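Local coordinates for protein ribosomal RNA methyltransferase, putative (Plasmodium falciparum, PDB 2PLW) that binds S-adenosylmethionine and probably transfers its methyl group to a ribose 2'-hydroxyl of ribosomal RNA, as in the RlmE (FtsJ) family, at residues A7-E12 and L111-V116. Sequence-based numbering, arbitrary orientation.
Sequences AYKLIE and LSDAAV. With SAM (S-adenosylmethionine), chain C; SO4 (sulfate ion), chain B.
Leu10 and Leu111 make the packed end of this contact, meeting methyl to methyl with Leu10 CD1 4.0 Å from Leu111 CD1 and the two side chains crossing at about a right angle. Leu10 holds its CG anti to the backbone N (chi1 -174°), an orientation that puts CD1 against Leu111; Trp36 and Phe19 touch it there, and Phe19 also reaches Leu111. The other end, around Lys9 and Asp113, is looser and wetter. Lys9 is partly exposed, and its NZ stays 4.5 Å from Asp113 OD1, too far for a salt bridge. A water joins the two instead: it accepts from Lys9 NZ at 2.6 Å and donates to Asp113 OD2, also at 2.6 Å. That same OD2 takes a hydrogen bond from the amino N of S-adenosylmethionine at 2.8 Å, while OD1 forms a salt bridge with Lys153, the predicted proton acceptor, and a hydrogen bond with the hydroxyl of Tyr190. Asp113 thus links the methionine end of the cofactor to this lysine. Beyond it, the loop follows the cofactor, with Ala114 CB 3.6 Å from the ribose O4'. In this Rossmann-like methyltransferase domain, helix 7-17 packs beside helix 35-43 over the C-terminal end of strand 107-112, which runs parallel between strands 24-29 and 148-155.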
loop_
_atom_site.group_PDB
_atom_site.type_symbol
_atom_site.label_atom_id
_atom_site.label_comp_id
_atom_site.label_asym_id
_atom_site.label_seq_id
_atom_site.Cartn_x
_atom_site.Cartn_y
_atom_site.Cartn_z
ATOM N N ALA A 7 -10.866 -7.872 -3.156
ATOM C CA ALA A 7 -10.751 -7.376 -4.537
ATOM C C ALA A 7 -11.729 -6.246 -4.824
ATOM O O ALA A 7 -11.380 -5.289 -5.487
ATOM C CB ALA A 7 -10.965 -8.520 -5.564
ATOM N N TYR A 8 -12.953 -6.349 -4.313
ATOM C CA TYR A 8 -13.967 -5.341 -4.629
ATOM C C TYR A 8 -13.689 -3.971 -4.019
ATOM O O TYR A 8 -14.149 -2.972 -4.554
ATOM C CB TYR A 8 -15.370 -5.858 -4.288
ATOM C CG TYR A 8 -15.701 -7.023 -5.204
ATOM C CD1 TYR A 8 -16.048 -6.798 -6.529
ATOM C CD2 TYR A 8 -15.616 -8.344 -4.749
ATOM C CE1 TYR A 8 -16.330 -7.854 -7.400
ATOM C CE2 TYR A 8 -15.870 -9.410 -5.604
ATOM C CZ TYR A 8 -16.231 -9.156 -6.930
ATOM O OH TYR A 8 -16.517 -10.192 -7.797
ATOM N N LYS A 9 -12.927 -3.935 -2.922
ATOM C CA LYS A 9 -12.457 -2.659 -2.360
ATOM C C LYS A 9 -11.469 -1.977 -3.299
ATOM O O LYS A 9 -11.484 -0.775 -3.432
ATOM C CB LYS A 9 -11.808 -2.881 -0.987
ATOM C CG LYS A 9 -12.833 -3.338 0.047
ATOM C CD LYS A 9 -12.306 -3.318 1.480
ATOM C CE LYS A 9 -11.378 -4.474 1.735
ATOM N NZ LYS A 9 -11.418 -4.965 3.151
ATOM N N LEU A 10 -10.569 -2.745 -3.918
ATOM C CA LEU A 10 -9.626 -2.123 -4.858
ATOM C C LEU A 10 -10.326 -1.674 -6.131
ATOM O O LEU A 10 -10.063 -0.589 -6.656
ATOM C CB LEU A 10 -8.426 -3.027 -5.148
ATOM C CG LEU A 10 -7.360 -2.333 -6.024
ATOM C CD1 LEU A 10 -6.797 -1.039 -5.375
ATOM C CD2 LEU A 10 -6.234 -3.304 -6.280
ATOM N N ILE A 11 -11.250 -2.505 -6.616
ATOM C CA ILE A 11 -12.078 -2.115 -7.772
ATOM C C ILE A 11 -12.798 -0.768 -7.511
ATOM O O ILE A 11 -12.804 0.117 -8.357
ATOM C CB ILE A 11 -13.070 -3.252 -8.129
ATOM C CG1 ILE A 11 -12.304 -4.454 -8.678
ATOM C CG2 ILE A 11 -14.132 -2.765 -9.126
ATOM C CD1 ILE A 11 -13.045 -5.784 -8.558
ATOM N N GLU A 12 -13.386 -0.610 -6.327
ATOM C CA GLU A 12 -14.050 0.624 -5.941
ATOM C C GLU A 12 -13.057 1.794 -5.925
ATOM O O GLU A 12 -13.331 2.860 -6.465
ATOM C CB GLU A 12 -14.709 0.434 -4.569
ATOM C CG GLU A 12 -15.315 1.676 -3.953
ATOM C CD GLU A 12 -15.866 1.443 -2.545
ATOM O OE1 GLU A 12 -15.954 0.265 -2.101
ATOM O OE2 GLU A 12 -16.211 2.468 -1.886
ATOM N N LEU A 111 0.279 0.623 -2.739
ATOM C CA LEU A 111 -1.009 0.340 -2.110
ATOM C C LEU A 111 -0.770 -0.479 -0.846
ATOM O O LEU A 111 0.085 -1.364 -0.819
ATOM C CB LEU A 111 -1.906 -0.477 -3.050
ATOM C CG LEU A 111 -2.071 0.046 -4.489
ATOM C CD1 LEU A 111 -2.807 -0.942 -5.403
ATOM C CD2 LEU A 111 -2.784 1.401 -4.508
ATOM N N SER A 112 -1.540 -0.193 0.190
ATOM C CA SER A 112 -1.518 -1.032 1.368
ATOM C C SER A 112 -2.920 -1.342 1.857
ATOM O O SER A 112 -3.689 -0.441 2.207
ATOM C CB SER A 112 -0.700 -0.395 2.493
ATOM O OG SER A 112 -0.894 -1.125 3.676
ATOM N N ASP A 113 -3.222 -2.633 1.876
ATOM C CA ASP A 113 -4.426 -3.156 2.514
ATOM C C ASP A 113 -4.044 -3.872 3.817
ATOM O O ASP A 113 -4.834 -4.666 4.348
ATOM C CB ASP A 113 -5.132 -4.134 1.560
ATOM C CG ASP A 113 -6.567 -4.433 1.972
ATOM O OD1 ASP A 113 -7.238 -3.501 2.481
ATOM O OD2 ASP A 113 -7.012 -5.593 1.761
ATOM N N ALA A 114 -2.853 -3.588 4.358
ATOM C CA ALA A 114 -2.394 -4.249 5.593
ATOM C C ALA A 114 -3.193 -3.772 6.812
ATOM O O ALA A 114 -3.698 -2.656 6.836
ATOM C CB ALA A 114 -0.895 -3.990 5.833
ATOM N N ALA A 115 -3.296 -4.640 7.814
ATOM C CA ALA A 115 -3.927 -4.281 9.084
ATOM C C ALA A 115 -3.287 -5.091 10.212
ATOM O O ALA A 115 -2.738 -6.161 9.975
ATOM C CB ALA A 115 -5.446 -4.510 9.024
ATOM N N VAL A 116 -3.312 -4.542 11.419
ATOM C CA VAL A 116 -2.791 -5.240 12.591
ATOM C C VAL A 116 -3.963 -5.942 13.277
ATOM O O VAL A 116 -5.058 -5.393 13.301
ATOM C CB VAL A 116 -2.040 -4.279 13.549
ATOM C CG1 VAL A 116 -0.561 -4.239 13.195
ATOM C CG2 VAL A 116 -2.610 -2.864 13.490
HETATM N N SAM C . -5.546 -7.047 -0.093
HETATM C CA SAM C . -5.421 -8.520 0.173
HETATM C C SAM C . -6.107 -9.350 -0.913
HETATM O O SAM C . -6.906 -8.797 -1.670
HETATM O OXT SAM C . -5.872 -10.553 -1.085
HETATM C CB SAM C . -6.006 -8.837 1.555
HETATM C CG SAM C . -5.070 -8.264 2.618
HETATM S SD SAM C . -5.345 -8.872 4.293
HETATM C CE SAM C . -6.907 -8.040 4.621
HETATM C "C5'" SAM C . -4.179 -7.882 5.264
HETATM C "C4'" SAM C . -2.761 -8.445 5.153
HETATM O "O4'" SAM C . -1.862 -7.495 5.730
HETATM C "C3'" SAM C . -2.514 -9.787 5.885
HETATM O "O3'" SAM C . -2.266 -10.830 4.967
HETATM C "C2'" SAM C . -1.287 -9.513 6.768
HETATM O "O2'" SAM C . -0.317 -10.552 6.845
HETATM C "C1'" SAM C . -0.720 -8.258 6.130
HETATM N N9 SAM C . 0.142 -7.437 6.982
HETATM C C8 SAM C . -0.129 -6.895 8.222
HETATM N N7 SAM C . 0.941 -6.175 8.619
HETATM C C5 SAM C . 1.882 -6.250 7.642
HETATM C C6 SAM C . 3.160 -5.709 7.499
HETATM N N6 SAM C . 3.693 -4.945 8.443
HETATM N N1 SAM C . 3.890 -5.958 6.365
HETATM C C2 SAM C . 3.382 -6.742 5.344
HETATM N N3 SAM C . 2.111 -7.270 5.473
HETATM C C4 SAM C . 1.390 -7.038 6.608
HETATM S S SO4 B . -15.439 -13.620 -7.798
HETATM O O1 SO4 B . -15.508 -12.628 -6.719
HETATM O O2 SO4 B . -16.671 -13.499 -8.577
HETATM O O3 SO4 B . -14.288 -13.396 -8.660
HETATM O O4 SO4 B . -15.280 -14.940 -7.225
HETATM O O HOH W 1 -9.099 -6.191 3.163
#